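PDB 3OEP: urea carboxylase from Thermus thermophilus, which is of unknown function, a KipI-KipA homologue with cyclophilin-like domains that was wrongly labelled an allophanate hydrolase and is only tentatively assigned ATP binding. Local coordinates for residues Pro90-Arg95 / Pro131-Pro136; Phe119-Pro124 / Leu245-Ser250; Asp232-Gly237 / Arg359-Gly364; Phe390-Leu395 / Ala470-Arg475. All blocks are in the same frame, centred on the assembly; numbering follows the deposited sequence. Where two conformers were deposited one is given.

Contact 1 of 4, residues Pro90-Arg95 / Pro131-Pro136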
loop_
_atom_site.group_PDB
_atom_site.type_symbol
_atom_site.label_atom_id
_atom_site.label_comp_id
_atom_site.label_asym_id
_atom_site.label_seq_id
_atom_site.Cartn_x
_atom_site.Cartn_y
_atom_site.Cartn_z
ATOM N N PRO A 90 -17.289 -22.813 -17.427
ATOM C CA PRO A 90 -18.587 -23.227 -17.977
ATOM C C PRO A 90 -19.636 -22.109 -18.038
ATOM O O PRO A 90 -20.363 -22.009 -19.029
ATOM C CB PRO A 90 -19.032 -24.344 -17.025
ATOM C CG PRO A 90 -17.775 -24.879 -16.460
ATOM C CD PRO A 90 -16.864 -23.696 -16.323
ATOM N N GLU A 91 -19.706 -21.282 -16.998
ATOM C CA GLU A 91 -20.659 -20.168 -16.951
ATOM C C GLU A 91 -20.331 -19.085 -17.978
ATOM O O GLU A 91 -21.230 -18.525 -18.614
ATOM C CB GLU A 91 -20.684 -19.543 -15.558
ATOM C CG GLU A 91 -21.729 -18.452 -15.388
ATOM C CD GLU A 91 -21.579 -17.704 -14.083
ATOM O OE1 GLU A 91 -21.538 -18.366 -13.022
ATOM O OE2 GLU A 91 -21.506 -16.457 -14.121
ATOM N N VAL A 92 -19.047 -18.763 -18.114
ATOM C CA VAL A 92 -18.615 -17.813 -19.139
ATOM C C VAL A 92 -19.040 -18.303 -20.532
ATOM O O VAL A 92 -19.635 -17.552 -21.309
ATOM C CB VAL A 92 -17.088 -17.593 -19.079
ATOM C CG1 VAL A 92 -16.596 -16.783 -20.273
ATOM C CG2 VAL A 92 -16.707 -16.912 -17.775
ATOM N N ALA A 93 -18.742 -19.565 -20.834
ATOM C CA ALA A 93 -19.110 -20.156 -22.129
ATOM C C ALA A 93 -20.614 -20.052 -22.384
ATOM O O ALA A 93 -21.041 -19.642 -23.471
ATOM C CB ALA A 93 -18.658 -21.614 -22.199
ATOM N N SER A 94 -21.415 -20.424 -21.386
ATOM C CA SER A 94 -22.878 -20.395 -21.508
ATOM C C SER A 94 -23.407 -18.989 -21.755
ATOM O O SER A 94 -24.230 -18.776 -22.651
ATOM C CB SER A 94 -23.541 -20.957 -20.249
ATOM O OG SER A 94 -23.339 -22.354 -20.145
ATOM N N ARG A 95 -22.933 -18.033 -20.961
ATOM C CA ARG A 95 -23.396 -16.651 -21.067
ATOM C C ARG A 95 -23.016 -15.985 -22.395
ATOM O O ARG A 95 -23.676 -15.043 -22.822
ATOM C CB ARG A 95 -22.892 -15.829 -19.879
ATOM C CG ARG A 95 -23.532 -16.254 -18.562
ATOM C CD ARG A 95 -22.883 -15.598 -17.379
ATOM N NE ARG A 95 -22.996 -14.144 -17.429
ATOM C CZ ARG A 95 -22.426 -13.318 -16.556
ATOM N NH1 ARG A 95 -21.703 -13.796 -15.547
ATOM N NH2 ARG A 95 -22.587 -12.008 -16.686
ATOM N N PRO A 131 -13.715 -9.388 -28.751
ATOM C CA PRO A 131 -15.107 -8.996 -28.520
ATOM C C PRO A 131 -16.037 -10.124 -28.057
ATOM O O PRO A 131 -16.821 -9.926 -27.127
ATOM C CB PRO A 131 -15.539 -8.468 -29.888
ATOM C CG PRO A 131 -14.284 -7.886 -30.452
ATOM C CD PRO A 131 -13.187 -8.806 -30.001
ATOM N N ALA A 132 -15.927 -11.296 -28.678
ATOM C CA ALA A 132 -16.792 -12.435 -28.352
ATOM C C ALA A 132 -16.610 -12.967 -26.931
ATOM O O ALA A 132 -17.488 -13.659 -26.428
ATOM C CB ALA A 132 -16.585 -13.570 -29.364
ATOM N N LEU A 133 -15.481 -12.645 -26.293
ATOM C CA LEU A 133 -15.178 -13.128 -24.943
ATOM C C LEU A 133 -15.408 -12.062 -23.863
ATOM O O LEU A 133 -15.148 -12.296 -22.686
ATOM C CB LEU A 133 -13.740 -13.658 -24.896
ATOM C CG LEU A 133 -13.233 -14.312 -23.608
ATOM C CD1 LEU A 133 -14.193 -15.384 -23.087
ATOM C CD2 LEU A 133 -11.832 -14.897 -23.826
ATOM N N ARG A 134 -15.939 -10.904 -24.250
ATOM C CA ARG A 134 -16.148 -9.820 -23.286
ATOM C C ARG A 134 -17.427 -10.010 -22.480
ATOM O O ARG A 134 -18.522 -10.072 -23.038
ATOM C CB ARG A 134 -16.168 -8.469 -24.000
ATOM C CG ARG A 134 -14.849 -8.163 -24.660
ATOM C CD ARG A 134 -14.824 -6.806 -25.324
ATOM N NE ARG A 134 -13.635 -6.675 -26.157
ATOM C CZ ARG A 134 -13.392 -5.671 -26.989
ATOM N NH1 ARG A 134 -14.259 -4.664 -27.109
ATOM N NH2 ARG A 134 -12.273 -5.673 -27.707
ATOM N N LEU A 135 -17.287 -10.100 -21.162
ATOM C CA LEU A 135 -18.459 -10.141 -20.301
ATOM C C LEU A 135 -18.173 -9.481 -18.960
ATOM O O LEU A 135 -17.019 -9.438 -18.521
ATOM C CB LEU A 135 -18.975 -11.572 -20.127
ATOM C CG LEU A 135 -18.427 -12.434 -19.003
ATOM C CD1 LEU A 135 -19.201 -13.758 -18.898
ATOM C CD2 LEU A 135 -16.943 -12.677 -19.235
ATOM N N PRO A 136 -19.223 -8.956 -18.311
ATOM C CA PRO A 136 -19.019 -8.199 -17.087
ATOM C C PRO A 136 -18.488 -9.041 -15.935
ATOM O O PRO A 136 -18.665 -10.263 -15.903
ATOM C CB PRO A 136 -20.425 -7.671 -16.752
ATOM C CG PRO A 136 -21.193 -7.764 -17.988
ATOM C CD PRO A 136 -20.629 -8.916 -18.752
HETATM O O HOH W 1 -19.722 -12.303 -14.432
#

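Contact 2 of 4, residues Phe119-Pro124 / Leu245-Ser250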
loop_
_atom_site.group_PDB
_atom_site.type_symbol
_atom_site.label_atom_id
_atom_site.label_comp_id
_atom_site.label_asym_id
_atom_site.label_seq_id
_atom_site.Cartn_x
_atom_site.Cartn_y
_atom_site.Cartn_z
ATOM N N PHE A 119 -2.492 -3.847 -9.203
ATOM C CA PHE A 119 -3.687 -3.819 -8.352
ATOM C C PHE A 119 -3.367 -4.492 -7.004
ATOM O O PHE A 119 -3.770 -4.027 -5.932
ATOM C CB PHE A 119 -4.866 -4.505 -9.035
ATOM C CG PHE A 119 -6.147 -4.381 -8.273
ATOM C CD1 PHE A 119 -6.597 -5.423 -7.471
ATOM C CD2 PHE A 119 -6.893 -3.209 -8.334
ATOM C CE1 PHE A 119 -7.784 -5.303 -6.754
ATOM C CE2 PHE A 119 -8.073 -3.081 -7.620
ATOM C CZ PHE A 119 -8.520 -4.128 -6.830
ATOM N N THR A 120 -2.654 -5.610 -7.091
ATOM C CA THR A 120 -1.817 -6.116 -6.004
ATOM C C THR A 120 -0.437 -6.246 -6.644
ATOM O O THR A 120 -0.339 -6.250 -7.871
ATOM C CB THR A 120 -2.307 -7.478 -5.466
ATOM O OG1 THR A 120 -2.289 -8.458 -6.511
ATOM C CG2 THR A 120 -3.727 -7.368 -4.919
ATOM N N PRO A 121 0.638 -6.338 -5.843
ATOM C CA PRO A 121 1.968 -6.371 -6.456
ATOM C C PRO A 121 2.101 -7.380 -7.611
ATOM O O PRO A 121 1.783 -8.554 -7.453
ATOM C CB PRO A 121 2.873 -6.728 -5.275
ATOM C CG PRO A 121 2.193 -6.064 -4.125
ATOM C CD PRO A 121 0.720 -6.238 -4.375
ATOM N N GLY A 122 2.527 -6.894 -8.775
ATOM C CA GLY A 122 2.762 -7.752 -9.938
ATOM C C GLY A 122 1.547 -8.139 -10.768
ATOM O O GLY A 122 1.699 -8.810 -11.790
ATOM N N PHE A 123 0.354 -7.703 -10.356
ATOM C CA PHE A 123 -0.915 -8.031 -11.046
ATOM C C PHE A 123 -1.020 -7.254 -12.360
ATOM O O PHE A 123 -1.130 -6.030 -12.331
ATOM C CB PHE A 123 -2.085 -7.633 -10.135
ATOM C CG PHE A 123 -3.429 -8.230 -10.512
ATOM C CD1 PHE A 123 -3.910 -8.196 -11.812
ATOM C CD2 PHE A 123 -4.242 -8.770 -9.527
ATOM C CE1 PHE A 123 -5.157 -8.735 -12.128
ATOM C CE2 PHE A 123 -5.487 -9.303 -9.837
ATOM C CZ PHE A 123 -5.939 -9.292 -11.141
ATOM N N PRO A 124 -1.017 -7.955 -13.508
ATOM C CA PRO A 124 -1.119 -7.258 -14.788
ATOM C C PRO A 124 -2.557 -7.072 -15.229
ATOM O O PRO A 124 -3.359 -7.999 -15.127
ATOM C CB PRO A 124 -0.415 -8.206 -15.748
ATOM C CG PRO A 124 -0.742 -9.569 -15.202
ATOM C CD PRO A 124 -0.820 -9.404 -13.699
ATOM N N LEU A 245 4.763 -0.935 -9.863
ATOM C CA LEU A 245 4.791 -2.385 -9.674
ATOM C C LEU A 245 3.707 -2.869 -8.721
ATOM O O LEU A 245 3.592 -4.070 -8.482
ATOM C CB LEU A 245 6.148 -2.805 -9.115
ATOM C CG LEU A 245 7.368 -2.423 -9.953
ATOM C CD1 LEU A 245 8.638 -2.659 -9.129
ATOM C CD2 LEU A 245 7.385 -3.198 -11.257
ATOM N N GLY A 246 2.930 -1.946 -8.157
ATOM C CA GLY A 246 1.925 -2.292 -7.158
ATOM C C GLY A 246 2.395 -2.237 -5.719
ATOM O O GLY A 246 1.688 -2.693 -4.826
ATOM N N LEU A 247 3.586 -1.683 -5.483
ATOM C CA LEU A 247 4.155 -1.638 -4.144
ATOM C C LEU A 247 3.702 -0.381 -3.420
ATOM O O LEU A 247 3.900 0.732 -3.907
ATOM C CB LEU A 247 5.681 -1.702 -4.212
ATOM C CG LEU A 247 6.235 -3.006 -4.781
ATOM C CD1 LEU A 247 7.716 -2.856 -5.099
ATOM C CD2 LEU A 247 5.980 -4.165 -3.829
ATOM N N ALA A 248 3.079 -0.571 -2.260
ATOM C CA ALA A 248 2.541 0.538 -1.471
ATOM C C ALA A 248 3.656 1.394 -0.879
ATOM O O ALA A 248 4.793 0.941 -0.733
ATOM C CB ALA A 248 1.647 -0.003 -0.351
ATOM N N ARG A 249 3.315 2.632 -0.529
ATOM C CA ARG A 249 4.240 3.530 0.151
ATOM C C ARG A 249 4.684 2.929 1.482
ATOM O O ARG A 249 5.866 2.962 1.827
ATOM C CB ARG A 249 3.555 4.875 0.405
ATOM C CG ARG A 249 4.367 5.879 1.207
ATOM C CD ARG A 249 5.722 6.164 0.594
ATOM N NE ARG A 249 5.650 6.229 -0.856
ATOM C CZ ARG A 249 5.084 7.210 -1.551
ATOM N NH1 ARG A 249 4.523 8.253 -0.940
ATOM N NH2 ARG A 249 5.065 7.140 -2.880
ATOM N N SER A 250 3.720 2.389 2.223
ATOM C CA SER A 250 3.975 1.843 3.552
ATOM C C SER A 250 4.619 2.927 4.434
ATOM O O SER A 250 4.281 4.102 4.310
ATOM C CB SER A 250 4.819 0.565 3.454
ATOM O OG SER A 250 4.957 -0.077 4.714
#

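Contact 3 of 4, residues Asp232-Gly237 / Arg359-Gly364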
loop_
_atom_site.group_PDB
_atom_site.type_symbol
_atom_site.label_atom_id
_atom_site.label_comp_id
_atom_site.label_asym_id
_atom_site.label_seq_id
_atom_site.Cartn_x
_atom_site.Cartn_y
_atom_site.Cartn_z
ATOM N N ASP A 232 2.469 -5.522 15.021
ATOM C CA ASP A 232 3.698 -4.767 15.255
ATOM C C ASP A 232 4.538 -4.842 13.993
ATOM O O ASP A 232 4.822 -5.937 13.506
ATOM C CB ASP A 232 4.503 -5.358 16.420
ATOM C CG ASP A 232 3.642 -5.759 17.596
ATOM O OD1 ASP A 232 3.765 -6.928 18.031
ATOM O OD2 ASP A 232 2.853 -4.924 18.098
ATOM N N LEU A 233 4.933 -3.687 13.466
ATOM C CA LEU A 233 5.670 -3.614 12.215
ATOM C C LEU A 233 6.943 -2.811 12.410
ATOM O O LEU A 233 6.911 -1.754 13.031
ATOM C CB LEU A 233 4.825 -2.929 11.143
ATOM C CG LEU A 233 3.485 -3.560 10.771
ATOM C CD1 LEU A 233 2.736 -2.665 9.774
ATOM C CD2 LEU A 233 3.699 -4.948 10.184
ATOM N N VAL A 234 8.051 -3.301 11.863
ATOM C CA VAL A 234 9.254 -2.486 11.747
ATOM C C VAL A 234 9.127 -1.664 10.468
ATOM O O VAL A 234 9.096 -2.230 9.377
ATOM C CB VAL A 234 10.523 -3.346 11.684
ATOM C CG1 VAL A 234 11.751 -2.472 11.467
ATOM C CG2 VAL A 234 10.667 -4.157 12.973
ATOM N N VAL A 235 9.042 -0.344 10.605
ATOM C CA VAL A 235 8.899 0.547 9.448
ATOM C C VAL A 235 10.027 1.569 9.358
ATOM O O VAL A 235 10.556 2.007 10.380
ATOM C CB VAL A 235 7.551 1.298 9.474
ATOM C CG1 VAL A 235 6.384 0.318 9.388
ATOM C CG2 VAL A 235 7.431 2.179 10.723
ATOM N N ASP A 236 10.400 1.932 8.127
ATOM C CA ASP A 236 11.270 3.092 7.883
ATOM C C ASP A 236 10.437 4.211 7.239
ATOM O O ASP A 236 9.216 4.231 7.408
ATOM C CB ASP A 236 12.534 2.710 7.082
ATOM C CG ASP A 236 12.254 2.271 5.645
ATOM O OD1 ASP A 236 11.109 2.377 5.138
ATOM O OD2 ASP A 236 13.231 1.813 5.011
ATOM N N GLY A 237 11.066 5.140 6.522
ATOM C CA GLY A 237 10.333 6.264 5.933
ATOM C C GLY A 237 9.288 5.891 4.890
ATOM O O GLY A 237 8.362 6.667 4.633
ATOM N N ARG A 359 6.769 -8.868 7.457
ATOM C CA ARG A 359 5.666 -9.435 8.225
ATOM C C ARG A 359 5.565 -8.757 9.579
ATOM O O ARG A 359 6.522 -8.118 10.015
ATOM C CB ARG A 359 5.892 -10.927 8.453
ATOM C CG ARG A 359 7.191 -11.236 9.167
ATOM C CD ARG A 359 7.246 -12.664 9.644
ATOM N NE ARG A 359 8.569 -12.969 10.182
ATOM C CZ ARG A 359 8.999 -12.624 11.396
ATOM N NH1 ARG A 359 8.215 -11.958 12.240
ATOM N NH2 ARG A 359 10.231 -12.962 11.771
ATOM N N PRO A 360 4.427 -8.928 10.265
ATOM C CA PRO A 360 4.367 -8.477 11.649
ATOM C C PRO A 360 5.285 -9.293 12.558
ATOM O O PRO A 360 5.642 -10.439 12.236
ATOM C CB PRO A 360 2.899 -8.693 12.037
ATOM C CG PRO A 360 2.172 -8.884 10.748
ATOM C CD PRO A 360 3.147 -9.505 9.825
ATOM N N LEU A 361 5.664 -8.704 13.682
ATOM C CA LEU A 361 6.529 -9.398 14.621
ATOM C C LEU A 361 5.807 -10.599 15.221
ATOM O O LEU A 361 4.571 -10.599 15.368
ATOM C CB LEU A 361 7.027 -8.457 15.719
ATOM C CG LEU A 361 7.817 -7.237 15.233
ATOM C CD1 LEU A 361 8.175 -6.342 16.409
ATOM C CD2 LEU A 361 9.071 -7.662 14.468
ATOM N N TRP A 362 6.606 -11.624 15.516
ATOM C CA TRP A 362 6.170 -12.885 16.106
ATOM C C TRP A 362 6.849 -13.037 17.454
ATOM O O TRP A 362 7.963 -12.552 17.645
ATOM C CB TRP A 362 6.699 -14.063 15.297
ATOM C CG TRP A 362 5.989 -14.437 14.068
ATOM C CD1 TRP A 362 4.674 -14.251 13.778
ATOM C CD2 TRP A 362 6.552 -15.161 12.971
ATOM N NE1 TRP A 362 4.389 -14.785 12.541
ATOM C CE2 TRP A 362 5.527 -15.351 12.027
ATOM C CE3 TRP A 362 7.833 -15.653 12.690
ATOM C CZ2 TRP A 362 5.739 -16.014 10.815
ATOM C CZ3 TRP A 362 8.047 -16.313 11.487
ATOM C CH2 TRP A 362 7.004 -16.484 10.564
ATOM N N ALA A 363 6.205 -13.763 18.361
ATOM C CA ALA A 363 6.857 -14.185 19.598
ATOM C C ALA A 363 8.176 -14.872 19.254
ATOM O O ALA A 363 8.227 -15.714 18.349
ATOM C CB ALA A 363 5.951 -15.134 20.389
ATOM N N GLY A 364 9.245 -14.479 19.942
ATOM C CA GLY A 364 10.567 -15.075 19.748
ATOM C C GLY A 364 11.476 -14.307 18.805
ATOM O O GLY A 364 12.666 -14.612 18.714
HETATM O O HOH W 2 2.833 -8.386 15.648
HETATM O O HOH W 3 7.990 -6.123 10.991
#

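Contact 4 of 4, residues Phe390-Leu395 / Ala470-Arg475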
loop_
_atom_site.group_PDB
_atom_site.type_symbol
_atom_site.label_atom_id
_atom_site.label_comp_id
_atom_site.label_asym_id
_atom_site.label_seq_id
_atom_site.Cartn_x
_atom_site.Cartn_y
_atom_site.Cartn_z
ATOM N N PHE A 390 -12.112 14.682 14.735
ATOM C CA PHE A 390 -11.165 15.148 13.716
ATOM C C PHE A 390 -11.808 16.146 12.764
ATOM O O PHE A 390 -12.882 15.898 12.220
ATOM C CB PHE A 390 -10.604 13.984 12.897
ATOM C CG PHE A 390 -9.829 12.965 13.695
ATOM C CD1 PHE A 390 -9.339 13.246 14.970
ATOM C CD2 PHE A 390 -9.559 11.720 13.141
ATOM C CE1 PHE A 390 -8.621 12.286 15.686
ATOM C CE2 PHE A 390 -8.844 10.770 13.843
ATOM C CZ PHE A 390 -8.376 11.055 15.123
ATOM N N ARG A 391 -11.133 17.277 12.578
ATOM C CA ARG A 391 -11.488 18.240 11.561
ATOM C C ARG A 391 -10.492 18.014 10.424
ATOM O O ARG A 391 -9.287 18.222 10.599
ATOM C CB ARG A 391 -11.404 19.664 12.125
ATOM N N LEU A 392 -10.997 17.529 9.290
ATOM C CA LEU A 392 -10.166 17.170 8.141
ATOM C C LEU A 392 -10.433 18.118 6.984
ATOM O O LEU A 392 -11.553 18.208 6.494
ATOM C CB LEU A 392 -10.456 15.743 7.685
ATOM C CG LEU A 392 -10.247 14.639 8.725
ATOM C CD1 LEU A 392 -10.524 13.295 8.074
ATOM C CD2 LEU A 392 -8.844 14.689 9.305
ATOM N N ARG A 393 -9.390 18.818 6.556
ATOM C CA ARG A 393 -9.476 19.676 5.380
ATOM C C ARG A 393 -9.510 18.846 4.104
ATOM O O ARG A 393 -8.755 17.880 3.968
ATOM C CB ARG A 393 -8.304 20.651 5.358
ATOM C CG ARG A 393 -8.410 21.699 6.447
ATOM C CD ARG A 393 -7.119 22.452 6.591
ATOM N NE ARG A 393 -6.129 21.667 7.324
ATOM C CZ ARG A 393 -4.938 22.122 7.708
ATOM N NH1 ARG A 393 -4.568 23.369 7.430
ATOM N NH2 ARG A 393 -4.114 21.332 8.383
ATOM N N LEU A 394 -10.392 19.228 3.179
ATOM C CA LEU A 394 -10.555 18.511 1.917
ATOM C C LEU A 394 -10.101 19.365 0.750
ATOM O O LEU A 394 -10.348 20.574 0.719
ATOM C CB LEU A 394 -12.015 18.122 1.678
ATOM C CG LEU A 394 -12.609 16.918 2.389
ATOM C CD1 LEU A 394 -14.036 16.752 1.885
ATOM C CD2 LEU A 394 -11.796 15.656 2.158
ATOM N N LEU A 395 -9.436 18.714 -0.198
ATOM C CA LEU A 395 -9.062 19.299 -1.481
ATOM C C LEU A 395 -9.858 18.573 -2.566
ATOM O O LEU A 395 -10.249 17.422 -2.378
ATOM C CB LEU A 395 -7.571 19.084 -1.742
ATOM C CG LEU A 395 -6.613 19.480 -0.613
ATOM C CD1 LEU A 395 -5.213 18.927 -0.862
ATOM C CD2 LEU A 395 -6.594 20.984 -0.465
ATOM N N ALA A 470 -12.612 13.771 -3.673
ATOM C CA ALA A 470 -11.868 14.644 -2.788
ATOM C C ALA A 470 -10.614 13.951 -2.276
ATOM O O ALA A 470 -10.463 12.731 -2.415
ATOM C CB ALA A 470 -12.748 15.075 -1.623
ATOM N N LEU A 471 -9.726 14.758 -1.705
ATOM C CA LEU A 471 -8.511 14.307 -1.045
ATOM C C LEU A 471 -8.438 14.968 0.318
ATOM O O LEU A 471 -8.706 16.161 0.443
ATOM C CB LEU A 471 -7.268 14.742 -1.832
ATOM C CG LEU A 471 -7.208 14.515 -3.336
ATOM C CD1 LEU A 471 -5.961 15.181 -3.917
ATOM C CD2 LEU A 471 -7.223 13.038 -3.635
ATOM N N VAL A 472 -8.052 14.212 1.341
ATOM C CA VAL A 472 -7.712 14.825 2.622
ATOM C C VAL A 472 -6.366 15.535 2.489
ATOM O O VAL A 472 -5.399 14.974 1.957
ATOM C CB VAL A 472 -7.650 13.792 3.759
ATOM C CG1 VAL A 472 -7.141 14.442 5.054
ATOM C CG2 VAL A 472 -9.029 13.165 3.972
ATOM N N ASP A 473 -6.321 16.775 2.962
ATOM C CA ASP A 473 -5.105 17.585 2.975
ATOM C C ASP A 473 -3.975 16.797 3.645
ATOM O O ASP A 473 -4.167 16.270 4.733
ATOM C CB ASP A 473 -5.376 18.881 3.739
ATOM C CG ASP A 473 -4.285 19.916 3.560
ATOM O OD1 ASP A 473 -4.588 21.016 3.038
ATOM O OD2 ASP A 473 -3.130 19.649 3.944
ATOM N N PRO A 474 -2.798 16.712 2.995
ATOM C CA PRO A 474 -1.694 15.940 3.586
ATOM C C PRO A 474 -1.328 16.361 5.013
ATOM O O PRO A 474 -0.860 15.528 5.794
ATOM C CB PRO A 474 -0.523 16.190 2.622
ATOM C CG PRO A 474 -0.915 17.359 1.809
ATOM C CD PRO A 474 -2.403 17.330 1.718
ATOM N N ARG A 475 -1.559 17.626 5.356
ATOM C CA ARG A 475 -1.306 18.120 6.722
ATOM C C ARG A 475 -2.176 17.469 7.805
ATOM O O ARG A 475 -1.837 17.542 8.991
ATOM C CB ARG A 475 -1.473 19.644 6.779
ATOM C CG ARG A 475 -0.421 20.400 6.001
ATOM C CD ARG A 475 -0.747 21.886 5.909
ATOM N NE ARG A 475 -1.877 22.134 5.013
ATOM C CZ ARG A 475 -2.340 23.341 4.699
ATOM N NH1 ARG A 475 -1.777 24.437 5.200
ATOM N NH2 ARG A 475 -3.374 23.455 3.877
#

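Contact 1 of 4, residues Pro90-Arg95 / Pro131-Pro136
Val92, on the buried side of helix 89-96, spreads its two methyls over two leucines of the 131-136 loop. Its CG1, held anti to the backbone N (chi1 171°), meets Leu133 CD1 at 4.0 Å, while Val92 CG2 lies 4.2 Å from Leu135 CD1, the two side chains crossing at about a right angle. One turn further on, Arg95 covers the same leucine from the solvent side. Leu135 CD1 sits over the centre of one face of the Arg95 guanidinium, 4.0 Å from CZ, so the flat group serves as a lid on an apolar methyl. The rotation of that group is fixed from within the helix by a salt bridge, Arg95 NH1 to Glu91 OE2 at 3.0 Å, with the carboxylate oxygen close to the guanidinium plane. Arg95 NH1 also donates to a water at 2.7 Å, which in turn donates to Pro136 O, a water-mediated polar link beside the leucine contacts. Beneath it, Val92 rests on Asn169 and Leu171 of strand 169-174, Leu133 reaches His107 of helix 100-108, and Leu135 pairs through its backbone with Gly154, which joins the loop to the sheet under the helix.

Contact 2 of 4, residues Phe119-Pro124 / Leu245-Ser250
Pro121 and Gly122 meet Leu245 and Gly246 in a backbone-led contact between two irregular loops, only about 7 Å from the centre of the chain, joining the subdomain C and D part of the chain to the subdomain A and B part. The first loop joins strands 112-117 and 124-127 and makes a type II beta turn from Thr120 to Phe123, closed by Phe123 N to Thr120 O at 3.0 Å. Gly122 occupies the third position of this turn, with the positive phi (81°) that glycine readily adopts. Its amide donates to Leu245 O at 3.0 Å, a fairly straight bond (158° at the hydrogen) arriving somewhat tilted from the carbonyl plane. The same oxygen receives a CA-H...O contact from Pro121 CA at 3.5 Å, so the corner of the turn bears on a single carbonyl with two neighbouring groups. Pro121 then sets the CG-CD edge of its ring against the Gly246 carbonyl oxygen, CG being 3.5 Å from Gly246 O, and the same CG meets Leu247 CD2 at 4.2 Å. Gly246 passes so close that its CA lies 4.1 Å from Pro121 CA; a beta carbon there would collide with that atom and crowd Thr120 O. Around the contact, Leu245 packs on Leu117 and Leu247 on Ile357. The joint thus rests on one main-chain bond, from Gly122 N to Leu245 O across the two parts, a rigid proline ring and a glycine without a beta carbon, which is consistent with recognition of backbone shape more than of side chains.

Contact 3 of 4, residues Asp232-Gly237 / Arg359-Gly364
The two backbones come together at the start of strand 233-235, where Leu361 N donates to Asp232 O at 2.9 Å, and Leu233 CA and Pro360 CA are 5.1 Å apart. The amide approaches at 18° from the carbonyl plane, and Pro360 CA adds a CA-H...O contact to the same oxygen at 3.2 Å. A water extends this pairing: it accepts from Val234 N and donates to Arg359 O at 2.7 Å, standing between two backbone groups that do not meet directly. Leu361 carries the apolar part, its branches parted by the torsions (chi1 -59°, chi2 176°) so that CD1 lies 3.8 Å from Asp232 CB while CD2 meets Val234 CG2 at 4.1 Å. With alanine at Leu361, both methyl contacts would go, and a gap would probably open beside Val234 and Leu274 of the neighbouring strand. Leu233 turns to the other side of the strand, yet its CD2 curls back to within 3.9 Å of Pro360 CA. The Asp232 carboxylate is held by Gly229 N, whereas Arg359 forms salt bridges with Glu212 and Asp365, Trp362 CE3 lying over the centre of one face of its guanidinium. Strand 233-235 is an outermost strand of an antiparallel sheet, paired with strand 273-277, and loop 359-364 runs along its other edge through one direct and one water-mediated backbone link before entering strand 366-368 of a second antiparallel sheet.

Contact 4 of 4, residues Phe390-Leu395 / Ala470-Arg475
An antiparallel strand pair joins Arg393, Leu394 and Leu395 to Leu471, Val472 and Asp473, as part of a sheet of a cyclophilin-like domain in the subdomain A and B part. Leu395 and Leu471 form the hydrogen-bonded pair, Leu395 N to Leu471 O at 2.7 Å and Leu471 N to Leu395 O at 2.8 Å, and Leu394 faces Val472 as the non-hydrogen-bonded pair. Asp473 N continues the ladder to Arg393 O at 2.9 Å, almost straight at 178°. On the buried face Leu394 CD2 touches Ala470 CB at 3.9 Å and also reaches Val472 CG2; Phe405 and Leu408 of helix 402-408 cover Leu394. On the face shared with Leu471, Leu395 CD1 meets Pro474 CD at 4.1 Å and its CD2 lies by Asp473 OD1. Asp473, with CG anti to its own N (chi1 -168°), turns its carboxylate to Arg475: NE and NH2 grip it side-on, NH2 to OD1 at 2.9 Å and NE to OD2 at 3.0 Å, while Arg475 N uses the anti lone pair of OD2 and closes an Asx turn. The guanidinium of Arg393 lies flat on that of Arg475, centres 4.2 Å apart and planes at 24°; Arg393 in turn has its salt bridge to Asp476 through NH2. An asparagine at Asp473 would remove the negative charge, which would probably leave the stacked arginines less well balanced and Arg475 freer to swing. The arrangement is that of a beta-strand ending in an Asx turn, here at the exit of strand 467-472 toward helix 477-480.

From the N terminus, contact 1 closes a short loop first, setting helix 89-96 against the segment that follows strand 124-127, all within the subdomain C and D part. Contact 2 starts inside that loop and crosses contact 1, running on to 245-250 in the subdomain A and B part. Contact 3 opens at 232-237, before contact 2 has closed, so these two also cross; their nearest atoms are about 5 Å apart, and contact 3 brings the loop before strand 366-368 back to strand 233-235. Contact 4 follows in series, pairing strands 390-396 and 467-472 in a sheet of its own, about 43 Å from contact 1 between centres.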